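Local coordinates for protein catalase (PDB 1M7S) that breaks hydrogen peroxide down into water and oxygen with a heme cofactor, protecting the cell from its toxic effects, at residues F130-I135 / A404-E409; E263-A266 / D271-D274. All coordinates share one frame; numbering follows the deposited sequence.

How the contacts relate
Contact 1 lies at the surface and contact 2 is largely buried, their centres 13 Å apart on the same side of the chain's centre. Along the chain, contact 2 is nested inside the long loop that contact 1 closes: 130-135 and 404-409 come from distant parts of the sequence, whereas 263-266 and 271-274 share one connection between strands 252-260 and 284-295. The chemistry differs accordingly, with an arginine-glutamate salt bridge in contact 1 and leucine-proline packing in contact 2. Two arginines tie them together. R132 NH1 makes a salt bridge to D274 OD1 at 3.0 Å, and R408 NH1 probably donates to L265 O at 2.8 Å.

Contact 1. Residues F130-I135 / A404-E409; sequences FIRDAI and AKITRE
R132 and I406 mark the nearest approach of two irregular backbones, 130-135 and 404-409, their CA atoms 9.1 Å apart, so side chains have to span the gap. The contact joins the loop between strand 117-124 of the catalase beta barrel and helix 137-144 to the lead-in to helix 413-421 of the C-terminal helical region. R132 does the reaching. Its chain bends at chi3 (56°), and the guanidinium meets E409 at its edge: NH2 bonds to OE1 at 2.9 Å, on the anti side of the carboxylate and somewhat bent (144° at the hydrogen), with the two planes turned 75° apart. One face of the guanidinium is covered by I406, whose CD1 sits 3.6 Å from R132 NE. NH1 is also held by N411, which in turn donates to E409 OE1; these bonds should hold the guanidinium's rotation. On the loop side, D133 closes an Asx turn onto I135 N and also bonds to S18 of a second subunit, while A134 touches the heme. K405 NZ makes a second, longer salt bridge to E409, 3.5 Å from OE2.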
ATOM      1  N   PHE A 130      -8.022   3.262  31.429  1.00  6.81           N
ATOM      2  CA  PHE A 130      -6.973   3.946  32.164  1.00  6.50           C
ATOM      3  C   PHE A 130      -6.993   5.439  31.935  1.00  9.60           C
ATOM      4  O   PHE A 130      -6.424   6.150  32.789  1.00 11.03           O
ATOM      5  CB  PHE A 130      -5.606   3.391  31.731  1.00  8.83           C
ATOM      6  CG  PHE A 130      -5.554   1.877  31.748  1.00  6.08           C
ATOM      7  CD1 PHE A 130      -5.802   1.131  30.605  1.00  9.68           C
ATOM      8  CD2 PHE A 130      -5.127   1.232  32.892  1.00  9.10           C
ATOM      9  CE1 PHE A 130      -5.717  -0.255  30.637  1.00 10.67           C
ATOM     10  CE2 PHE A 130      -5.013  -0.147  32.936  1.00  7.52           C
ATOM     11  CZ  PHE A 130      -5.324  -0.896  31.815  1.00 11.78           C
ATOM     12  N   ILE A 131      -7.463   5.878  30.755  1.00  7.24           N
ATOM     13  CA  ILE A 131      -7.373   7.324  30.505  1.00  7.53           C
ATOM     14  C   ILE A 131      -8.751   7.871  30.130  1.00  7.43           C
ATOM     15  O   ILE A 131      -9.612   7.020  29.918  1.00  9.97           O
ATOM     16  CB  ILE A 131      -6.392   7.636  29.355  1.00  6.06           C
ATOM     17  CG1 ILE A 131      -6.733   6.791  28.139  1.00  7.27           C
ATOM     18  CG2 ILE A 131      -4.960   7.455  29.843  1.00  7.45           C
ATOM     19  CD1 ILE A 131      -5.969   7.168  26.850  1.00  6.24           C
ATOM     20  N   ARG A 132      -8.923   9.202  30.124  1.00  7.52           N
ATOM     21  CA  ARG A 132     -10.287   9.664  29.821  1.00  7.99           C
ATOM     22  C   ARG A 132     -10.384  10.556  28.613  1.00  9.36           C
ATOM     23  O   ARG A 132     -11.476  11.141  28.416  1.00  9.12           O
ATOM     24  CB  ARG A 132     -10.814  10.384  31.093  1.00  8.16           C
ATOM     25  CG  ARG A 132      -9.902  11.519  31.534  1.00  8.26           C
ATOM     26  CD  ARG A 132     -10.534  12.347  32.627  1.00 10.37           C
ATOM     27  NE  ARG A 132     -10.969  11.682  33.845  1.00  9.76           N
ATOM     28  CZ  ARG A 132     -10.412  11.964  35.027  1.00 10.78           C
ATOM     29  NH1 ARG A 132     -10.935  11.406  36.116  1.00  9.65           N
ATOM     30  NH2 ARG A 132      -9.336  12.774  35.080  1.00  8.24           N
ATOM     31  N   ASP A 133      -9.255  10.766  27.894  1.00  6.83           N
ATOM     32  CA  ASP A 133      -9.320  11.620  26.711  1.00  9.01           C
ATOM     33  C   ASP A 133      -8.517  10.927  25.633  1.00  6.89           C
ATOM     34  O   ASP A 133      -7.392  10.535  25.934  1.00  8.49           O
ATOM     35  CB  ASP A 133      -8.836  13.061  26.998  1.00  7.97           C
ATOM     36  CG  ASP A 133      -9.072  14.025  25.862  1.00 12.65           C
ATOM     37  OD1 ASP A 133      -8.723  13.686  24.692  1.00 12.10           O
ATOM     38  OD2 ASP A 133      -9.595  15.183  26.039  1.00 11.52           O
ATOM     39  N   ALA A 134      -9.037  10.743  24.444  1.00  8.60           N
ATOM     40  CA  ALA A 134      -8.351  10.040  23.354  1.00  8.42           C
ATOM     41  C   ALA A 134      -7.087  10.711  22.879  1.00  7.99           C
ATOM     42  O   ALA A 134      -6.220   9.995  22.345  1.00  6.47           O
ATOM     43  CB  ALA A 134      -9.313   9.825  22.185  1.00  8.91           C
ATOM     44  N   ILE A 135      -6.875  12.018  23.148  1.00  8.40           N
ATOM     45  CA  ILE A 135      -5.570  12.581  22.773  1.00  8.52           C
ATOM     46  C   ILE A 135      -4.429  11.869  23.500  1.00 10.00           C
ATOM     47  O   ILE A 135      -3.280  11.915  23.028  1.00  9.86           O
ATOM     48  CB  ILE A 135      -5.634  14.114  22.989  1.00  8.96           C
ATOM     49  CG1 ILE A 135      -4.595  14.847  22.130  1.00 11.65           C
ATOM     50  CG2 ILE A 135      -5.487  14.490  24.470  1.00 10.28           C
ATOM     51  CD1 ILE A 135      -4.963  16.324  22.013  1.00 12.69           C
ATOM     52  N   ALA A 404      -9.723  21.817  28.057  1.00  9.47           N
ATOM     53  CA  ALA A 404      -9.613  21.839  29.522  1.00  8.94           C
ATOM     54  C   ALA A 404     -10.157  20.534  30.090  1.00 12.64           C
ATOM     55  O   ALA A 404     -11.134  20.006  29.551  1.00 12.83           O
ATOM     56  CB  ALA A 404     -10.378  23.067  30.082  1.00  9.49           C
ATOM     57  N   LYS A 405      -9.511  20.057  31.140  1.00 11.22           N
ATOM     58  CA  LYS A 405      -9.966  18.796  31.731  1.00 13.25           C
ATOM     59  C   LYS A 405     -11.389  18.866  32.254  1.00 12.30           C
ATOM     60  O   LYS A 405     -11.945  19.928  32.595  1.00 10.60           O
ATOM     61  CB  LYS A 405      -9.003  18.413  32.879  1.00 16.55           C
ATOM     62  CG  LYS A 405      -8.864  19.591  33.829  1.00 20.06           C
ATOM     63  CD  LYS A 405      -8.788  19.198  35.307  1.00 24.82           C
ATOM     64  CE  LYS A 405     -10.002  19.820  35.992  1.00 26.02           C
ATOM     65  NZ  LYS A 405     -10.497  19.188  37.237  1.00 24.38           N
ATOM     66  N   ILE A 406     -12.028  17.674  32.358  1.00 10.17           N
ATOM     67  CA  ILE A 406     -13.394  17.677  32.883  1.00 11.44           C
ATOM     68  C   ILE A 406     -13.357  18.217  34.300  1.00 10.79           C
ATOM     69  O   ILE A 406     -12.323  18.114  34.946  1.00 11.89           O
ATOM     70  CB  ILE A 406     -14.031  16.279  32.909  1.00 12.35           C
ATOM     71  CG1 ILE A 406     -13.117  15.266  33.595  1.00 11.11           C
ATOM     72  CG2 ILE A 406     -14.388  15.937  31.452  1.00 13.20           C
ATOM     73  CD1 ILE A 406     -13.852  13.899  33.771  1.00 13.46           C
ATOM     74  N   THR A 407     -14.491  18.733  34.778  1.00 12.05           N
ATOM     75  CA  THR A 407     -14.505  19.409  36.063  1.00 13.11           C
ATOM     76  C   THR A 407     -14.690  18.561  37.305  1.00 14.42           C
ATOM     77  O   THR A 407     -14.636  19.123  38.421  1.00 16.05           O
ATOM     78  CB  THR A 407     -15.639  20.465  36.050  1.00 13.26           C
ATOM     79  OG1 THR A 407     -16.891  19.857  35.691  1.00 15.61           O
ATOM     80  CG2 THR A 407     -15.314  21.560  35.054  1.00 14.74           C
ATOM     81  N   ARG A 408     -15.065  17.305  37.216  1.00 12.20           N
ATOM     82  CA  ARG A 408     -15.185  16.435  38.374  1.00 12.93           C
ATOM     83  C   ARG A 408     -14.230  15.249  38.132  1.00 14.81           C
ATOM     84  O   ARG A 408     -14.435  14.641  37.070  1.00 16.40           O
ATOM     85  CB  ARG A 408     -16.617  15.860  38.447  1.00 11.47           C
ATOM     86  CG  ARG A 408     -17.622  16.885  38.969  1.00 12.42           C
ATOM     87  CD  ARG A 408     -19.056  16.340  38.816  1.00 10.65           C
ATOM     88  NE  ARG A 408     -19.448  16.320  37.405  1.00 13.72           N
ATOM     89  CZ  ARG A 408     -20.580  15.951  36.864  1.00 13.14           C
ATOM     90  NH1 ARG A 408     -21.550  15.478  37.619  1.00 13.08           N
ATOM     91  NH2 ARG A 408     -20.742  15.997  35.531  1.00 15.61           N
ATOM     92  N   GLU A 409     -13.187  15.047  38.916  1.00 13.54           N
ATOM     93  CA  GLU A 409     -12.323  13.881  38.571  1.00 13.36           C
ATOM     94  C   GLU A 409     -12.493  12.663  39.450  1.00 13.24           C
ATOM     95  O   GLU A 409     -12.372  11.522  38.954  1.00 15.28           O
ATOM     96  CB  GLU A 409     -10.878  14.372  38.695  1.00 15.79           C
ATOM     97  CG  GLU A 409     -10.454  15.334  37.578  1.00 18.25           C
ATOM     98  CD  GLU A 409      -8.938  15.434  37.595  1.00 21.32           C
ATOM     99  OE1 GLU A 409      -8.204  14.512  37.147  1.00 22.28           O
ATOM    100  OE2 GLU A 409      -8.464  16.475  38.117  1.00 23.16           O
TER

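Contact 2. Residues E263-A266 / D271-D274; sequences EELA and DPLD
L265 leans on P272 with both its side chain and its carbonyl, where the two short segments 263-266 and 271-274 draw their CA atoms to 6.2 Å. CG of L265 lies beside the backbone N and anti to the carbonyl carbon (chi1 -50°), which turns it toward the proline, and chi2 (-169°) then shares out the two methyls: CD2 packs against P272, 4.1 Å from its CB, and CD1 lies 4.3 Å from L273 CG. The pyrrolidine ring also presents CD to the leucine backbone, 3.5 Å from L265 O. P272 and L273 are the central residues of a type I beta turn from D271 to D274, in the connection between barrel strands 252-260 and 284-295, and D274 N closes it on D271 O at 3.0 Å. A second bond tightens the turn: D271 swings its carboxylate back with CG anti to its own N (chi1 -172°), and OD2 takes the N-H of L273 at 2.8 Å, making an Asx turn. Both leucines also pack on Y207 of strand 205-214, while P272 O receives the indole N-H of W279.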
ATOM      1  N   GLU A 263     -30.470  15.306  32.074  1.00 19.29           N
ATOM      2  CA  GLU A 263     -30.667  16.205  33.209  1.00 23.07           C
ATOM      3  C   GLU A 263     -30.225  15.651  34.554  1.00 22.37           C
ATOM      4  O   GLU A 263     -30.171  16.348  35.584  1.00 23.18           O
ATOM      5  CB  GLU A 263     -32.185  16.495  33.266  1.00 25.32           C
ATOM      6  CG  GLU A 263     -33.020  15.259  33.044  1.00 29.42           C
ATOM      7  CD  GLU A 263     -33.297  14.852  31.608  1.00 30.27           C
ATOM      8  OE1 GLU A 263     -32.748  15.200  30.579  1.00 29.66           O
ATOM      9  OE2 GLU A 263     -34.333  14.122  31.489  1.00 35.15           O
ATOM     10  N   GLU A 264     -29.885  14.363  34.630  1.00 19.22           N
ATOM     11  CA  GLU A 264     -29.420  13.755  35.852  1.00 19.03           C
ATOM     12  C   GLU A 264     -27.898  13.754  36.010  1.00 15.73           C
ATOM     13  O   GLU A 264     -27.458  13.537  37.129  1.00 14.85           O
ATOM     14  CB  GLU A 264     -29.825  12.269  35.880  1.00 23.16           C
ATOM     15  CG  GLU A 264     -31.306  12.034  35.581  1.00 27.31           C
ATOM     16  CD  GLU A 264     -31.638  10.593  35.961  1.00 29.73           C
ATOM     17  OE1 GLU A 264     -31.881  10.434  37.187  1.00 33.12           O
ATOM     18  OE2 GLU A 264     -31.659   9.685  35.103  1.00 27.63           O
ATOM     19  N   LEU A 265     -27.147  13.954  34.939  1.00 12.47           N
ATOM     20  CA  LEU A 265     -25.697  13.806  35.049  1.00 11.58           C
ATOM     21  C   LEU A 265     -24.981  14.728  36.005  1.00 10.59           C
ATOM     22  O   LEU A 265     -23.911  14.360  36.566  1.00 10.02           O
ATOM     23  CB  LEU A 265     -25.072  13.919  33.615  1.00 10.79           C
ATOM     24  CG  LEU A 265     -25.770  13.010  32.598  1.00 13.28           C
ATOM     25  CD1 LEU A 265     -24.968  12.926  31.277  1.00 15.90           C
ATOM     26  CD2 LEU A 265     -25.966  11.583  33.070  1.00 14.53           C
ATOM     27  N   ALA A 266     -25.500  15.967  36.107  1.00 10.88           N
ATOM     28  CA  ALA A 266     -24.793  16.934  36.932  1.00 11.18           C
ATOM     29  C   ALA A 266     -24.949  16.637  38.411  1.00 12.48           C
ATOM     30  O   ALA A 266     -24.165  17.162  39.217  1.00 14.56           O
ATOM     31  CB  ALA A 266     -25.293  18.350  36.610  1.00 11.33           C
ATOM     32  N   ASP A 271     -17.994  12.551  37.050  1.00  7.66           N
ATOM     33  CA  ASP A 271     -18.634  12.847  35.750  1.00  9.41           C
ATOM     34  C   ASP A 271     -19.068  11.498  35.197  1.00  9.69           C
ATOM     35  O   ASP A 271     -18.245  10.594  34.970  1.00  7.02           O
ATOM     36  CB  ASP A 271     -17.570  13.468  34.831  1.00 10.75           C
ATOM     37  CG  ASP A 271     -18.203  13.977  33.546  1.00 14.84           C
ATOM     38  OD1 ASP A 271     -17.817  15.090  33.118  1.00 19.57           O
ATOM     39  OD2 ASP A 271     -19.131  13.418  32.926  1.00 12.81           O
ATOM     40  N   PRO A 272     -20.348  11.285  34.927  1.00  9.33           N
ATOM     41  CA  PRO A 272     -20.848  10.051  34.375  1.00  8.93           C
ATOM     42  C   PRO A 272     -20.290   9.753  32.990  1.00  8.19           C
ATOM     43  O   PRO A 272     -20.380   8.580  32.626  1.00  9.98           O
ATOM     44  CB  PRO A 272     -22.401  10.124  34.329  1.00  8.58           C
ATOM     45  CG  PRO A 272     -22.607  11.212  35.370  1.00 11.07           C
ATOM     46  CD  PRO A 272     -21.436  12.216  35.238  1.00  9.42           C
ATOM     47  N   LEU A 273     -19.780  10.746  32.249  1.00  6.98           N
ATOM     48  CA  LEU A 273     -19.184  10.429  30.946  1.00  8.97           C
ATOM     49  C   LEU A 273     -17.662  10.337  31.021  1.00  8.65           C
ATOM     50  O   LEU A 273     -16.968  10.362  29.998  1.00  8.08           O
ATOM     51  CB  LEU A 273     -19.619  11.492  29.949  1.00  9.26           C
ATOM     52  CG  LEU A 273     -21.154  11.674  29.798  1.00 10.28           C
ATOM     53  CD1 LEU A 273     -21.391  12.742  28.753  1.00 12.18           C
ATOM     54  CD2 LEU A 273     -21.837  10.355  29.488  1.00 10.61           C
ATOM     55  N   ASP A 274     -17.141  10.086  32.217  1.00  6.91           N
ATOM     56  CA  ASP A 274     -15.705   9.847  32.418  1.00  7.37           C
ATOM     57  C   ASP A 274     -15.437   8.334  32.280  1.00  6.79           C
ATOM     58  O   ASP A 274     -16.021   7.504  32.993  1.00  9.26           O
ATOM     59  CB  ASP A 274     -15.337  10.303  33.825  1.00  6.60           C
ATOM     60  CG  ASP A 274     -13.951  10.040  34.304  1.00  6.64           C
ATOM     61  OD1 ASP A 274     -13.672  10.415  35.481  1.00  9.15           O
ATOM     62  OD2 ASP A 274     -13.193   9.450  33.498  1.00  8.04           O
TER